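Local coordinates for protein CPn_0803/CP_1068/CPj0803/CpB0832 (Chlamydophila pneumoniae, PDB 3Q9D), which is of unknown molecular function but may be a needle-tip protein of the chlamydial type III secretion system, at residues Asn49-Leu54 against Asn90-Met95; Leu53-Leu58 against His114-Glu119; Glu94-Gly99 against Met122-Ala127. All coordinates share one frame; numbering follows the deposited sequence.

Interaction 1: residues Asn49-Leu54 against Asn90-Met95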
# COMPACT_ATOMS: atom_id res chain seq x y z
N ASN A 49 19.51 9.64 34.77
CA ASN A 49 18.22 9.10 34.40
C ASN A 49 17.72 9.67 33.08
O ASN A 49 16.99 8.99 32.35
CB ASN A 49 17.21 9.34 35.52
CG ASN A 49 16.18 8.23 35.61
OD1 ASN A 49 16.47 7.07 35.30
ND2 ASN A 49 14.96 8.58 36.01
N VAL A 50 18.12 10.91 32.75
CA VAL A 50 17.65 11.58 31.54
C VAL A 50 18.17 10.89 30.28
O VAL A 50 17.45 10.73 29.31
CB VAL A 50 18.05 13.08 31.52
CG1 VAL A 50 17.56 13.75 30.24
CG2 VAL A 50 17.49 13.80 32.74
N PHE A 51 19.45 10.51 30.30
CA PHE A 51 20.02 9.82 29.17
C PHE A 51 19.33 8.49 28.98
O PHE A 51 19.13 8.05 27.85
CB PHE A 51 21.52 9.60 29.35
CG PHE A 51 22.34 10.86 29.19
CD1 PHE A 51 22.90 11.19 27.96
CD2 PHE A 51 22.53 11.73 30.26
CE1 PHE A 51 23.64 12.35 27.81
CE2 PHE A 51 23.27 12.89 30.11
CZ PHE A 51 23.82 13.20 28.88
N LEU A 52 19.05 7.80 30.08
CA LEU A 52 18.39 6.50 30.01
C LEU A 52 16.96 6.59 29.47
O LEU A 52 16.56 5.80 28.63
CB LEU A 52 18.38 5.83 31.39
CG LEU A 52 17.97 4.36 31.42
CD1 LEU A 52 18.85 3.54 30.48
CD2 LEU A 52 18.03 3.81 32.83
N LEU A 53 16.20 7.55 29.98
CA LEU A 53 14.84 7.77 29.52
C LEU A 53 14.81 8.19 28.05
O LEU A 53 13.97 7.74 27.28
CB LEU A 53 14.15 8.83 30.38
CG LEU A 53 13.22 8.33 31.48
CD1 LEU A 53 13.78 8.67 32.85
CD2 LEU A 53 11.82 8.92 31.31
N LEU A 54 15.75 9.06 27.67
CA LEU A 54 15.84 9.54 26.30
C LEU A 54 16.15 8.39 25.35
O LEU A 54 15.57 8.30 24.27
CB LEU A 54 16.91 10.62 26.19
CG LEU A 54 17.09 11.26 24.82
CD1 LEU A 54 15.79 11.87 24.33
CD2 LEU A 54 18.19 12.31 24.87
N ASN A 90 18.30 22.17 23.38
CA ASN A 90 19.36 22.48 22.43
C ASN A 90 20.59 21.60 22.61
O ASN A 90 21.25 21.25 21.63
CB ASN A 90 19.76 23.96 22.51
CG ASN A 90 18.69 24.87 21.95
OD1 ASN A 90 17.80 24.42 21.21
ND2 ASN A 90 18.78 26.15 22.27
N PHE A 91 20.88 21.23 23.85
CA PHE A 91 22.00 20.34 24.10
C PHE A 91 21.77 19.03 23.35
O PHE A 91 22.66 18.55 22.64
CB PHE A 91 22.15 20.07 25.60
CG PHE A 91 23.19 19.03 25.92
CD1 PHE A 91 24.53 19.29 25.70
CD2 PHE A 91 22.82 17.80 26.44
CE1 PHE A 91 25.49 18.33 25.99
CE2 PHE A 91 23.78 16.85 26.74
CZ PHE A 91 25.12 17.12 26.51
N PHE A 92 20.58 18.45 23.50
CA PHE A 92 20.30 17.18 22.83
C PHE A 92 20.15 17.28 21.32
O PHE A 92 20.55 16.36 20.60
CB PHE A 92 19.09 16.49 23.47
CG PHE A 92 19.39 15.86 24.80
CD1 PHE A 92 20.34 14.84 24.90
CD2 PHE A 92 18.74 16.27 25.96
CE1 PHE A 92 20.64 14.25 26.12
CE2 PHE A 92 19.03 15.69 27.18
CZ PHE A 92 19.97 14.68 27.27
N PHE A 93 19.61 18.39 20.83
CA PHE A 93 19.55 18.62 19.38
C PHE A 93 20.95 18.73 18.75
O PHE A 93 21.22 18.12 17.73
CB PHE A 93 18.73 19.88 19.04
CG PHE A 93 17.23 19.71 19.24
CD1 PHE A 93 16.58 18.55 18.82
CD2 PHE A 93 16.49 20.70 19.86
CE1 PHE A 93 15.17 18.40 19.00
CE2 PHE A 93 15.10 20.56 20.05
CZ PHE A 93 14.45 19.40 19.62
N GLU A 94 21.83 19.52 19.35
CA GLU A 94 23.22 19.60 18.86
C GLU A 94 23.87 18.21 18.88
O GLU A 94 24.50 17.78 17.91
CB GLU A 94 24.05 20.53 19.75
CG GLU A 94 23.66 21.98 19.67
CD GLU A 94 24.03 22.61 18.34
OE1 GLU A 94 24.61 21.91 17.49
OE2 GLU A 94 23.75 23.82 18.17
N MET A 95 23.70 17.51 20.00
CA MET A 95 24.26 16.17 20.15
C MET A 95 23.74 15.21 19.07
O MET A 95 24.52 14.57 18.34
CB MET A 95 23.91 15.61 21.54
CG MET A 95 24.31 14.14 21.71
SD MET A 95 23.54 13.33 23.14
CE MET A 95 23.89 14.55 24.41
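Phe92 is gripped from two directions by helix 48-61: Leu54 lies over one face of its ring, and its edge is turned toward the face of Phe51. Leu54 CD2 stands 3.5 Å from the ring centroid of Phe92, a CH-pi contact, and comes within 3.3 Å of Phe92 CD1, the tightest spot between the two segments. Leu54 has CG anti to the backbone N (chi1 -178°), which sends the side chain across the gap to meet Phe92 coming from the other helix, with CD2 over the ring face. On the opposite face Phe91 CD2, from the same helix as Phe92, sits 4.0 Å above the plane, leaving the ring sandwiched. The T-shaped pair of Phe51 and Phe92 has centroids 5.6 Å apart and planes at 73°, and Phe51 CZ reaches the edge of Phe91, 4.2 Å from CE2. Packing is looser at the partly exposed Val50, whose CG1 lies obliquely 3.9 Å from Phe92 CE2; Val50 and Met95 were each modelled in two conformers, so their share is less certain. No hydrogen bond crosses, and with the axes 13.4 Å apart at 56° the large side chains alone bridge the gap. Helix 70-82 closes one flank, with Val77 and Cys81 on Leu54 and Val78 on Phe92, while helix 107-133 lies against Phe51 and Met95 through Gln109, Leu116, Ala113 and Ile117.

Interaction 2: residues Leu53-Leu58 against His114-Glu119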
# COMPACT_ATOMS: atom_id res chain seq x y z
N LEU A 53 16.20 7.55 29.98
CA LEU A 53 14.84 7.77 29.52
C LEU A 53 14.81 8.19 28.05
O LEU A 53 13.97 7.74 27.28
CB LEU A 53 14.15 8.83 30.38
CG LEU A 53 13.22 8.33 31.48
CD1 LEU A 53 13.78 8.67 32.85
CD2 LEU A 53 11.82 8.92 31.31
N LEU A 54 15.75 9.06 27.67
CA LEU A 54 15.84 9.54 26.30
C LEU A 54 16.15 8.39 25.35
O LEU A 54 15.57 8.30 24.27
CB LEU A 54 16.91 10.62 26.19
CG LEU A 54 17.09 11.26 24.82
CD1 LEU A 54 15.79 11.87 24.33
CD2 LEU A 54 18.19 12.31 24.87
N GLU A 55 17.05 7.51 25.77
CA GLU A 55 17.41 6.37 24.93
C GLU A 55 16.22 5.45 24.69
O GLU A 55 15.98 5.02 23.56
CB GLU A 55 18.54 5.56 25.57
CG GLU A 55 18.98 4.37 24.72
CD GLU A 55 20.04 3.51 25.41
OE1 GLU A 55 19.73 2.89 26.45
OE2 GLU A 55 21.18 3.46 24.90
N GLY A 56 15.48 5.12 25.75
CA GLY A 56 14.30 4.28 25.61
C GLY A 56 13.27 4.89 24.67
O GLY A 56 12.71 4.21 23.82
N ASN A 57 13.01 6.19 24.82
CA ASN A 57 12.07 6.88 23.95
C ASN A 57 12.51 6.93 22.47
O ASN A 57 11.70 6.75 21.55
CB ASN A 57 11.81 8.29 24.51
CG ASN A 57 10.90 8.25 25.73
OD1 ASN A 57 9.90 7.54 25.71
ND2 ASN A 57 11.24 8.99 26.78
N LEU A 58 13.80 7.12 22.24
CA LEU A 58 14.33 7.10 20.88
C LEU A 58 14.29 5.68 20.32
O LEU A 58 13.91 5.48 19.16
CB LEU A 58 15.74 7.67 20.83
CG LEU A 58 15.87 9.16 21.17
CD1 LEU A 58 17.33 9.56 21.34
CD2 LEU A 58 15.20 10.05 20.13
N HIS A 114 27.90 9.44 23.45
CA HIS A 114 28.52 8.84 22.26
C HIS A 114 27.70 7.66 21.75
O HIS A 114 27.58 7.47 20.55
CB HIS A 114 29.97 8.43 22.52
CG HIS A 114 30.89 9.60 22.66
ND1 HIS A 114 30.68 10.78 21.99
CD2 HIS A 114 32.01 9.78 23.40
CE1 HIS A 114 31.63 11.64 22.30
NE2 HIS A 114 32.45 11.06 23.15
N SER A 115 27.12 6.89 22.66
CA SER A 115 26.31 5.74 22.26
C SER A 115 25.04 6.22 21.54
O SER A 115 24.63 5.64 20.52
CB SER A 115 25.95 4.89 23.49
OG SER A 115 25.12 3.81 23.12
N LEU A 116 24.42 7.27 22.08
CA LEU A 116 23.20 7.83 21.48
C LEU A 116 23.49 8.41 20.10
O LEU A 116 22.70 8.27 19.17
CB LEU A 116 22.61 8.92 22.36
CG LEU A 116 21.94 8.47 23.67
CD1 LEU A 116 21.49 9.71 24.45
CD2 LEU A 116 20.77 7.49 23.42
N ILE A 117 24.64 9.05 19.98
CA ILE A 117 25.05 9.61 18.70
C ILE A 117 25.21 8.49 17.68
O ILE A 117 24.68 8.56 16.56
CB ILE A 117 26.36 10.42 18.82
CG1 ILE A 117 26.09 11.73 19.59
CG2 ILE A 117 26.92 10.74 17.44
CD1 ILE A 117 27.38 12.53 19.92
N ALA A 118 25.93 7.44 18.07
CA ALA A 118 26.18 6.32 17.18
C ALA A 118 24.88 5.65 16.78
O ALA A 118 24.67 5.32 15.62
CB ALA A 118 27.13 5.30 17.84
N GLU A 119 23.98 5.45 17.74
CA GLU A 119 22.73 4.76 17.43
C GLU A 119 21.72 5.62 16.63
O GLU A 119 21.00 5.11 15.76
CB GLU A 119 22.09 4.23 18.72
CG GLU A 119 20.87 3.32 18.47
CD GLU A 119 20.46 2.55 19.73
OE1 GLU A 119 21.18 2.65 20.75
OE2 GLU A 119 19.44 1.82 19.70
O HOH W 1 22.48 4.34 22.71
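Leu116 lays its CD2 methyl across the aliphatic base of Glu55, 3.6 Å from CB, where the two backbones come nearest. Its other methyl, CD1, meets Leu54 CD2 more loosely at 4.2 Å, so Leu116 spans two successive residues of helix 48-61. Beyond this apolar strip one water joins three polar side chains: it donates to Glu55 OE2 at 2.7 Å and to Glu119 OE1 at 2.9 Å, and accepts from Ser115 OG at 2.7 Å. The Glu55 chain leaves its helix trans at chi1 and stays extended beyond CG (chi2 -176°), which carries the carboxylate out to the water. The water sits between two like charges, Glu55 OE2 and Glu119 OE1 being 4.2 Å apart, and by donating a hydrogen bond to each it probably eases their repulsion. In the next shell Lys59, one turn beyond Glu55, forms a salt bridge with Glu119 OE2, which holds that carboxylate and probably offsets part of the negative charge. The segment axes run 11.2 Å apart at 12°, a nearly parallel pairing of helices far apart in sequence. Leu96 of helix 86-98 packs on Leu58 and Leu116, and Val77, Cys81 and Phe74 of helix 70-82 cover Leu54 and Leu58, while on helix 107-133 the carbonyl oxygen of Ala118 accepts a hydrogen bond from Lys59 of the second subunit.

Interaction 3: residues Glu94-Gly99 against Met122-Ala127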
# COMPACT_ATOMS: atom_id res chain seq x y z
N GLU A 94 21.83 19.52 19.35
CA GLU A 94 23.22 19.60 18.86
C GLU A 94 23.87 18.21 18.88
O GLU A 94 24.50 17.78 17.91
CB GLU A 94 24.05 20.53 19.75
CG GLU A 94 23.66 21.98 19.67
CD GLU A 94 24.03 22.61 18.34
OE1 GLU A 94 24.61 21.91 17.49
OE2 GLU A 94 23.75 23.82 18.17
N MET A 95 23.70 17.51 20.00
CA MET A 95 24.26 16.17 20.15
C MET A 95 23.74 15.21 19.07
O MET A 95 24.52 14.57 18.34
CB MET A 95 23.91 15.61 21.54
CG MET A 95 24.31 14.14 21.71
SD MET A 95 23.54 13.33 23.14
CE MET A 95 23.89 14.55 24.41
N LEU A 96 22.41 15.12 18.95
CA LEU A 96 21.76 14.07 18.14
C LEU A 96 21.57 14.42 16.66
O LEU A 96 21.52 13.54 15.81
CB LEU A 96 20.42 13.67 18.76
CG LEU A 96 20.54 13.06 20.15
CD1 LEU A 96 19.16 12.85 20.76
CD2 LEU A 96 21.30 11.74 20.08
N ILE A 97 21.44 15.71 16.36
CA ILE A 97 21.34 16.15 14.97
C ILE A 97 22.73 16.41 14.39
O ILE A 97 23.04 15.97 13.28
CB ILE A 97 20.45 17.40 14.82
CG1 ILE A 97 18.99 17.06 15.15
CG2 ILE A 97 20.53 17.95 13.42
CD1 ILE A 97 18.09 18.32 15.27
N ASN A 98 23.59 17.10 15.15
CA ASN A 98 24.92 17.48 14.67
C ASN A 98 26.10 16.62 15.17
O ASN A 98 27.22 16.84 14.74
CB ASN A 98 25.20 18.95 14.99
CG ASN A 98 24.26 19.88 14.26
OD1 ASN A 98 23.77 19.53 13.19
ND2 ASN A 98 24.00 21.06 14.82
N GLY A 99 25.85 15.68 16.07
CA GLY A 99 26.92 14.88 16.66
C GLY A 99 27.91 15.69 17.51
O GLY A 99 29.05 15.25 17.75
N MET A 122 22.32 9.13 12.46
CA MET A 122 21.98 8.88 11.06
C MET A 122 20.47 8.68 10.83
O MET A 122 19.89 9.27 9.91
CB MET A 122 22.82 7.71 10.53
CG MET A 122 24.29 8.07 10.40
SD MET A 122 24.49 9.52 9.35
CE MET A 122 23.15 9.21 8.11
N PRO A 123 19.82 7.87 11.67
CA PRO A 123 18.37 7.68 11.50
C PRO A 123 17.62 9.01 11.67
O PRO A 123 16.62 9.24 10.98
CB PRO A 123 18.02 6.71 12.63
CG PRO A 123 19.28 5.90 12.82
CD PRO A 123 20.40 6.89 12.61
N ILE A 124 18.08 9.86 12.59
CA ILE A 124 17.49 11.20 12.74
C ILE A 124 17.69 12.08 11.50
O ILE A 124 16.78 12.78 11.05
CB ILE A 124 18.01 11.93 14.01
CG1 ILE A 124 17.48 11.22 15.27
CG2 ILE A 124 17.61 13.42 13.99
CD1 ILE A 124 18.29 11.54 16.56
N ARG A 125 18.91 12.06 10.96
CA ARG A 125 19.19 12.77 9.72
C ARG A 125 18.38 12.23 8.54
O ARG A 125 17.93 13.00 7.68
CB ARG A 125 20.69 12.74 9.42
CG ARG A 125 21.46 13.40 10.58
CD ARG A 125 22.99 13.29 10.46
NE ARG A 125 23.54 14.20 9.46
CZ ARG A 125 23.57 15.53 9.58
NH1 ARG A 125 23.05 16.11 10.65
NH2 ARG A 125 24.10 16.27 8.61
N VAL A 126 18.19 10.92 8.49
CA VAL A 126 17.31 10.34 7.47
C VAL A 126 15.86 10.76 7.69
O VAL A 126 15.18 11.10 6.73
CB VAL A 126 17.46 8.82 7.40
CG1 VAL A 126 16.34 8.22 6.50
CG2 VAL A 126 18.85 8.47 6.85
N ALA A 127 15.39 10.76 8.95
CA ALA A 127 14.04 11.29 9.23
C ALA A 127 13.89 12.73 8.75
O ALA A 127 12.87 13.11 8.18
CB ALA A 127 13.70 11.19 10.72
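Ile97 and Arg125 bring the two backbones closest, their CA atoms 6.6 Å apart, where the last turn of helix 86-98 runs up against helix 107-133. The segment axes approach to 8.9 Å at a steep 70°, so the contact is confined to a short patch. Helix 86-98 stops here: Gly99, with positive phi, is the first residue to leave helical geometry, although its N still makes a weak bond to Met95 O. The other segment starts at a kink, where the N atoms of Met122 and Pro123 make no bond to the preceding turn; Pro123 has no N-H to give. Ile124 supplies the apolar half. Its CD1 touches Leu96 CB at 3.7 Å, and its CG2, the branch anti to the backbone N, lies 4.1 Å from Ile97 CG1, the two isoleucines crossing at about a right angle. The packing buries Leu96 O, which has no hydrogen-bond partner in the model. On the outer side Arg125 bends at chi3 (75°) and brings NH1 to Ile97 O. The oxygen lies near the guanidinium plane at its edge, but despite the short 2.6 Å from Arg125 NH1 to Ile97 O the bond is weak, its N-H...O angle only 119°. The carbonyl-rich helix end would favour a positive group here. Nearby, Asn98 ND2 donates to Glu94 OE1 at 2.9 Å, approaching from above the carboxylate plane, a side-chain bond between residues four apart, across the last turn. Phe74 of helix 70-82 packs on Leu96, Ile97 and Ile124, and Phe62, in the loop following helix 48-61, also touches Ile124; on helix 107-133, Val126 packs on Ala63 of the second subunit.

All three interactions belong to the N-terminal helical part of the chain and join helices 48-61, 86-98 and 107-133 pairwise. Interactions 1 and 2 share Leu53 and Leu54 and have centres about 8 Å apart; Phe51 CD1 meets Leu116 CD1 at 4.1 Å between them. Interaction 3 shares Glu94 and Met95 with interaction 1, with about 12 Å between centres, and lies about 11 Å from interaction 2. Leu96 binds the set together: its CD1 is 3.8 Å from Leu58 CD1 and 4.3 Å from Leu54 CD2. The contacts merge into one apolar core, with the polar groups of Glu55 and Arg125 at its margins.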